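PDB 6WWD: dITP/XTP pyrophosphatase from Mycobacteroides abscessus, which probably hydrolyses non-canonical purine nucleoside triphosphates such as XTP, dITP and ITP to monophosphates and diphosphate, clearing them from the nucleotide pool. Local coordinates for residues M1-L13 / K62-G74. Residues are numbered along the deposited sequence; the frame is centred on the assembly and turned at random.
Sequences MKILVASRNPKKL and KHTGLACVADDSG
L4 and A6 tie strand 2-5 to strand 67-74 in parallel, their axes 28° apart: L4 N donates to A67 O, V69 N to L4 O (2.9 Å) and A6 N to V69 O. The last bond is nearly straight, 172° at the hydrogen. Before this ladder, water 1 links K2 O to A67 N. After it, water 2 accepts from D71 N and also contacts A6 O.

On one face, L4 reaches T64 and C68. Its CG stands anti to the backbone N (chi1 173°), and CD2 comes within 3.9 Å of T64 CG2 and 4.0 Å of C68 SG. T64 OG1 accepts from L66 N in an ST turn and is also hydrogen-bonded to G60 O. A6 CB touches C68 SG and lies 3.9 Å from A70 CB. Helix 49-64 packs on this face through V61 and K56. On the other face, I3 CG2 meets V69 CG2 at 4.3 Å, and V69 also packs on L188 of the second subunit.

K12, in helix 10-22, comes from the opposite direction to D71 and curls its bent chain, CG to NZ, round OD2. Its NZ forms a long salt bridge there, 3.4 Å. Water 3 contacts S73 OG at 2.6 Å and is weakly held by K12 and D71.

The ladder pairs strand 2-5, which leads into the predicted substrate-binding residues 7-12, with the strand carrying D72, the predicted proton acceptor and magnesium ligand. K12 and D71 probably offset part of each other's charge.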
ATOM      1  N   MET D   1      15.842  17.558  32.062  1.00 50.42           N
ATOM      2  CA  MET D   1      16.135  16.675  30.940  1.00 49.53           C
ATOM      3  C   MET D   1      16.030  17.426  29.612  1.00 47.64           C
ATOM      4  O   MET D   1      15.079  18.180  29.398  1.00 52.61           O
ATOM      5  CB  MET D   1      15.174  15.481  30.954  1.00 48.78           C
ATOM      6  CG  MET D   1      14.849  14.907  29.586  1.00 48.08           C
ATOM      7  SD  MET D   1      13.764  13.465  29.670  1.00 60.53           S
ATOM      8  CE  MET D   1      14.857  12.257  30.428  1.00 52.77           C
ATOM      9  N   LYS D   2      16.999  17.213  28.718  1.00 33.45           N
ATOM     10  CA  LYS D   2      16.967  17.816  27.395  1.00 33.34           C
ATOM     11  C   LYS D   2      16.337  16.863  26.393  1.00 29.72           C
ATOM     12  O   LYS D   2      16.596  15.656  26.424  1.00 29.22           O
ATOM     13  CB  LYS D   2      18.365  18.219  26.927  1.00 30.78           C
ATOM     14  CG  LYS D   2      18.943  19.424  27.661  1.00 34.43           C
ATOM     15  CD  LYS D   2      20.207  19.902  26.986  1.00 33.93           C
ATOM     16  CE  LYS D   2      21.110  20.653  27.941  1.00 43.41           C
ATOM     17  NZ  LYS D   2      22.528  20.656  27.472  1.00 39.55           N
ATOM     18  N   ILE D   3      15.495  17.420  25.521  1.00 24.60           N
ATOM     19  CA  ILE D   3      14.879  16.713  24.406  1.00 21.33           C
ATOM     20  C   ILE D   3      15.170  17.489  23.131  1.00 20.58           C
ATOM     21  O   ILE D   3      14.938  18.701  23.072  1.00 22.47           O
ATOM     22  CB  ILE D   3      13.354  16.553  24.594  1.00 25.59           C
ATOM     23  CG1 ILE D   3      13.055  15.653  25.796  1.00 24.21           C
ATOM     24  CG2 ILE D   3      12.695  16.039  23.302  1.00 19.44           C
ATOM     25  CD1 ILE D   3      11.601  15.402  26.021  1.00 25.80           C
ATOM     26  N   LEU D   4      15.686  16.805  22.118  1.00 16.70           N
ATOM     27  CA  LEU D   4      15.931  17.443  20.832  1.00 14.85           C
ATOM     28  C   LEU D   4      14.638  17.482  20.008  1.00 15.58           C
ATOM     29  O   LEU D   4      13.997  16.445  19.781  1.00 14.46           O
ATOM     30  CB  LEU D   4      17.038  16.705  20.074  1.00 14.12           C
ATOM     31  CG  LEU D   4      17.302  17.152  18.633  1.00 14.09           C
ATOM     32  CD1 LEU D   4      17.871  18.589  18.560  1.00 14.89           C
ATOM     33  CD2 LEU D   4      18.238  16.171  17.946  1.00 15.07           C
ATOM     34  N   VAL D   5      14.239  18.673  19.570  1.00 13.26           N
ATOM     35  CA  VAL D   5      13.208  18.798  18.544  1.00 15.25           C
ATOM     36  C   VAL D   5      13.902  18.999  17.196  1.00 12.29           C
ATOM     37  O   VAL D   5      14.651  19.967  17.015  1.00 16.08           O
ATOM     38  CB  VAL D   5      12.218  19.928  18.857  1.00 17.31           C
ATOM     39  CG1 VAL D   5      11.180  20.015  17.748  1.00 17.64           C
ATOM     40  CG2 VAL D   5      11.548  19.671  20.208  1.00 19.49           C
ATOM     41  N   ALA D   6      13.691  18.065  16.266  1.00 12.94           N
ATOM     42  CA  ALA D   6      14.365  18.081  14.964  1.00 17.88           C
ATOM     43  C   ALA D   6      13.736  19.142  14.057  1.00 17.53           C
ATOM     44  O   ALA D   6      13.148  18.867  13.013  1.00 18.74           O
ATOM     45  CB  ALA D   6      14.324  16.707  14.309  1.00 14.97           C
ATOM     46  N   SER D   7      13.890  20.386  14.480  1.00 16.97           N
ATOM     47  CA  SER D   7      13.316  21.514  13.770  1.00 19.29           C
ATOM     48  C   SER D   7      14.226  22.717  13.941  1.00 18.99           C
ATOM     49  O   SER D   7      14.947  22.823  14.937  1.00 15.61           O
ATOM     50  CB  SER D   7      11.917  21.839  14.305  1.00 21.40           C
ATOM     51  OG  SER D   7      11.349  22.953  13.644  1.00 19.68           O
ATOM     52  N   ARG D   8      14.201  23.613  12.951  1.00 18.04           N
ATOM     53  CA  ARG D   8      14.825  24.925  13.078  1.00 16.39           C
ATOM     54  C   ARG D   8      13.810  26.024  13.359  1.00 21.48           C
ATOM     55  O   ARG D   8      14.171  27.204  13.357  1.00 22.17           O
ATOM     56  CB  ARG D   8      15.599  25.264  11.807  1.00 20.86           C
ATOM     57  CG  ARG D   8      16.711  24.287  11.466  1.00 19.08           C
ATOM     58  CD  ARG D   8      17.368  24.660  10.151  1.00 24.55           C
ATOM     59  NE  ARG D   8      18.632  23.961  10.012  1.00 25.30           N
ATOM     60  CZ  ARG D   8      18.744  22.685   9.639  1.00 30.17           C
ATOM     61  NH1 ARG D   8      17.663  21.969   9.339  1.00 22.62           N
ATOM     62  NH2 ARG D   8      19.946  22.128   9.552  1.00 31.80           N
ATOM     63  N   ASN D   9      12.538  25.666  13.545  1.00 23.38           N
ATOM     64  CA  ASN D   9      11.477  26.635  13.789  1.00 16.41           C
ATOM     65  C   ASN D   9      11.250  26.815  15.286  1.00 24.05           C
ATOM     66  O   ASN D   9      10.700  25.903  15.931  1.00 17.95           O
ATOM     67  CB  ASN D   9      10.196  26.180  13.113  1.00 23.49           C
ATOM     68  CG  ASN D   9       9.060  27.168  13.270  1.00 20.64           C
ATOM     69  OD1 ASN D   9       9.147  28.133  14.038  1.00 19.20           O
ATOM     70  ND2 ASN D   9       7.971  26.924  12.538  1.00 22.70           N
ATOM     71  N   PRO D  10      11.604  27.964  15.874  1.00 18.02           N
ATOM     72  CA  PRO D  10      11.356  28.138  17.310  1.00 18.87           C
ATOM     73  C   PRO D  10       9.886  28.052  17.693  1.00 25.17           C
ATOM     74  O   PRO D  10       9.582  27.611  18.809  1.00 23.09           O
ATOM     75  CB  PRO D  10      11.946  29.528  17.601  1.00 22.05           C
ATOM     76  CG  PRO D  10      13.003  29.713  16.525  1.00 19.81           C
ATOM     77  CD  PRO D  10      12.380  29.080  15.302  1.00 19.43           C
ATOM     78  N   LYS D  11       8.963  28.399  16.789  1.00 22.98           N
ATOM     79  CA  LYS D  11       7.542  28.293  17.101  1.00 26.28           C
ATOM     80  C   LYS D  11       7.132  26.860  17.405  1.00 26.10           C
ATOM     81  O   LYS D  11       6.259  26.625  18.247  1.00 28.49           O
ATOM     82  CB  LYS D  11       6.713  28.848  15.939  1.00 24.97           C
ATOM     83  CG  LYS D  11       6.508  30.340  16.026  1.00 25.99           C
ATOM     84  CD  LYS D  11       5.773  30.665  17.319  1.00 31.81           C
ATOM     85  CE  LYS D  11       5.860  32.125  17.698  1.00 29.01           C
ATOM     86  NZ  LYS D  11       7.183  32.521  18.302  1.00 27.64           N
ATOM     87  N   LYS D  12       7.745  25.893  16.727  1.00 25.78           N
ATOM     88  CA  LYS D  12       7.435  24.494  16.981  1.00 28.56           C
ATOM     89  C   LYS D  12       7.838  24.089  18.393  1.00 27.02           C
ATOM     90  O   LYS D  12       7.082  23.409  19.096  1.00 26.13           O
ATOM     91  CB  LYS D  12       8.149  23.632  15.951  1.00 26.87           C
ATOM     92  CG  LYS D  12       7.523  22.308  15.701  1.00 29.33           C
ATOM     93  CD  LYS D  12       7.491  22.055  14.203  1.00 35.57           C
ATOM     94  CE  LYS D  12       6.044  21.995  13.691  1.00 44.83           C
ATOM     95  NZ  LYS D  12       5.926  21.461  12.297  1.00 45.09           N
ATOM     96  N   LEU D  13       9.026  24.497  18.823  1.00 25.79           N
ATOM     97  CA  LEU D  13       9.464  24.159  20.168  1.00 26.21           C
ATOM     98  C   LEU D  13       8.581  24.840  21.206  1.00 26.04           C
ATOM     99  O   LEU D  13       8.306  24.264  22.264  1.00 26.65           O
ATOM    100  CB  LEU D  13      10.942  24.507  20.345  1.00 21.20           C
ATOM    101  CG  LEU D  13      11.908  23.535  19.646  1.00 21.62           C
ATOM    102  CD1 LEU D  13      12.014  23.773  18.151  1.00 19.93           C
ATOM    103  CD2 LEU D  13      13.295  23.613  20.261  1.00 20.80           C
ATOM    104  N   LYS D  62      20.814   9.784  17.031  1.00 16.20           N
ATOM    105  CA  LYS D  62      22.118   9.277  16.616  1.00 20.31           C
ATOM    106  C   LYS D  62      23.224  10.304  16.831  1.00 21.11           C
ATOM    107  O   LYS D  62      24.344   9.946  17.219  1.00 16.30           O
ATOM    108  CB  LYS D  62      22.047   8.852  15.148  1.00 21.04           C
ATOM    109  CG  LYS D  62      23.373   8.563  14.474  1.00 27.13           C
ATOM    110  CD  LYS D  62      23.097   8.085  13.034  1.00 35.54           C
ATOM    111  CE  LYS D  62      24.333   8.115  12.142  1.00 39.57           C
ATOM    112  NZ  LYS D  62      24.591   6.788  11.479  1.00 38.83           N
ATOM    113  N   HIS D  63      22.925  11.587  16.594  1.00 17.78           N
ATOM    114  CA  HIS D  63      23.937  12.630  16.656  1.00 17.76           C
ATOM    115  C   HIS D  63      24.039  13.315  18.013  1.00 19.24           C
ATOM    116  O   HIS D  63      25.003  14.050  18.234  1.00 20.81           O
ATOM    117  CB  HIS D  63      23.673  13.688  15.577  1.00 19.51           C
ATOM    118  CG  HIS D  63      23.974  13.201  14.197  1.00 20.75           C
ATOM    119  ND1 HIS D  63      22.997  12.737  13.341  1.00 24.13           N
ATOM    120  CD2 HIS D  63      25.148  13.032  13.550  1.00 19.02           C
ATOM    121  CE1 HIS D  63      23.553  12.341  12.212  1.00 20.33           C
ATOM    122  NE2 HIS D  63      24.858  12.507  12.315  1.00 23.73           N
ATOM    123  N   THR D  64      23.074  13.127  18.911  1.00 13.27           N
ATOM    124  CA  THR D  64      23.072  13.850  20.177  1.00 19.93           C
ATOM    125  C   THR D  64      22.944  12.979  21.420  1.00 22.46           C
ATOM    126  O   THR D  64      23.318  13.442  22.511  1.00 21.97           O
ATOM    127  CB  THR D  64      21.931  14.877  20.201  1.00 21.45           C
ATOM    128  OG1 THR D  64      20.687  14.185  20.293  1.00 13.43           O
ATOM    129  CG2 THR D  64      21.947  15.766  18.936  1.00 19.22           C
ATOM    130  N   GLY D  65      22.439  11.748  21.304  1.00 16.90           N
ATOM    131  CA  GLY D  65      22.116  10.940  22.456  1.00 18.20           C
ATOM    132  C   GLY D  65      20.897  11.384  23.227  1.00 21.94           C
ATOM    133  O   GLY D  65      20.539  10.726  24.214  1.00 18.26           O
ATOM    134  N   LEU D  66      20.227  12.451  22.783  1.00 14.38           N
ATOM    135  CA  LEU D  66      19.001  12.931  23.390  1.00 14.77           C
ATOM    136  C   LEU D  66      17.794  12.262  22.751  1.00 15.70           C
ATOM    137  O   LEU D  66      17.812  11.888  21.577  1.00 12.26           O
ATOM    138  CB  LEU D  66      18.880  14.449  23.223  1.00 20.16           C
ATOM    139  CG  LEU D  66      20.073  15.264  23.754  1.00 21.27           C
ATOM    140  CD1 LEU D  66      19.943  16.742  23.387  1.00 21.74           C
ATOM    141  CD2 LEU D  66      20.186  15.072  25.251  1.00 19.36           C
ATOM    142  N   ALA D  67      16.738  12.107  23.541  1.00 18.02           N
ATOM    143  CA  ALA D  67      15.442  11.806  22.973  1.00 15.04           C
ATOM    144  C   ALA D  67      15.109  12.860  21.923  1.00 16.43           C
ATOM    145  O   ALA D  67      15.434  14.044  22.076  1.00 14.66           O
ATOM    146  CB  ALA D  67      14.387  11.768  24.080  1.00 14.49           C
ATOM    147  N   CYS D  68      14.509  12.429  20.823  1.00 11.92           N
ATOM    148  CA  CYS D  68      14.305  13.329  19.703  1.00 15.34           C
ATOM    149  C   CYS D  68      12.876  13.204  19.217  1.00 12.61           C
ATOM    150  O   CYS D  68      12.395  12.099  18.978  1.00 13.67           O
ATOM    151  CB  CYS D  68      15.279  13.052  18.546  1.00 13.33           C
ATOM    152  SG  CYS D  68      14.893  14.124  17.140  1.00 13.62           S
ATOM    153  N   VAL D  69      12.201  14.335  19.095  1.00 14.43           N
ATOM    154  CA  VAL D  69      10.881  14.430  18.487  1.00 14.44           C
ATOM    155  C   VAL D  69      11.048  15.073  17.116  1.00 13.06           C
ATOM    156  O   VAL D  69      11.705  16.117  16.992  1.00 15.18           O
ATOM    157  CB  VAL D  69       9.913  15.255  19.356  1.00 13.76           C
ATOM    158  CG1 VAL D  69       8.626  15.512  18.598  1.00 14.43           C
ATOM    159  CG2 VAL D  69       9.634  14.551  20.652  1.00 13.79           C
ATOM    160  N   ALA D  70      10.449  14.466  16.096  1.00 13.09           N
ATOM    161  CA  ALA D  70      10.490  14.998  14.741  1.00 12.26           C
ATOM    162  C   ALA D  70       9.083  14.992  14.175  1.00 17.57           C
ATOM    163  O   ALA D  70       8.247  14.180  14.576  1.00 18.70           O
ATOM    164  CB  ALA D  70      11.407  14.179  13.833  1.00 13.74           C
ATOM    165  N   ASP D  71       8.815  15.888  13.231  1.00 17.50           N
ATOM    166  CA  ASP D  71       7.492  15.922  12.629  1.00 15.87           C
ATOM    167  C   ASP D  71       7.598  15.875  11.111  1.00 15.12           C
ATOM    168  O   ASP D  71       8.681  16.004  10.526  1.00 11.62           O
ATOM    169  CB  ASP D  71       6.689  17.125  13.134  1.00 23.71           C
ATOM    170  CG  ASP D  71       7.460  18.398  13.066  1.00 34.76           C
ATOM    171  OD1 ASP D  71       8.073  18.666  12.006  1.00 38.90           O
ATOM    172  OD2 ASP D  71       7.496  19.105  14.098  1.00 33.54           O
ATOM    173  N   ASP D  72       6.456  15.613  10.483  1.00 15.04           N
ATOM    174  CA  ASP D  72       6.391  15.446   9.031  1.00 15.82           C
ATOM    175  C   ASP D  72       4.944  15.580   8.600  1.00 15.48           C
ATOM    176  O   ASP D  72       4.104  14.795   9.046  1.00 14.76           O
ATOM    177  CB  ASP D  72       6.953  14.086   8.626  1.00 14.68           C
ATOM    178  CG  ASP D  72       7.549  14.106   7.250  1.00 21.61           C
ATOM    179  OD1 ASP D  72       8.787  14.188   7.131  1.00 21.60           O
ATOM    180  OD2 ASP D  72       6.777  14.078   6.282  1.00 21.98           O
ATOM    181  N   SER D  73       4.651  16.562   7.742  1.00 12.10           N
ATOM    182  CA  SER D  73       3.282  16.908   7.389  1.00 15.28           C
ATOM    183  C   SER D  73       3.179  17.093   5.886  1.00 17.97           C
ATOM    184  O   SER D  73       4.184  17.312   5.197  1.00 17.99           O
ATOM    185  CB  SER D  73       2.809  18.192   8.093  1.00 14.67           C
ATOM    186  OG  SER D  73       2.992  18.056   9.485  1.00 22.61           O
ATOM    187  N   GLY D  74       1.951  17.004   5.382  1.00 13.26           N
ATOM    188  CA  GLY D  74       1.733  17.254   3.969  1.00 16.64           C
ATOM    189  C   GLY D  74       0.349  16.803   3.536  1.00 16.44           C
ATOM    190  O   GLY D  74      -0.562  16.682   4.357  1.00 15.70           O
TER
HETATM  191  O   HOH W   1      16.857  13.061  26.223  1.00 20.88           O
HETATM  192  O   HOH W   2      10.601  17.851  12.689  1.00 22.82           O
HETATM  193  O   HOH W   3       5.307  19.016  10.222  1.00 28.92           O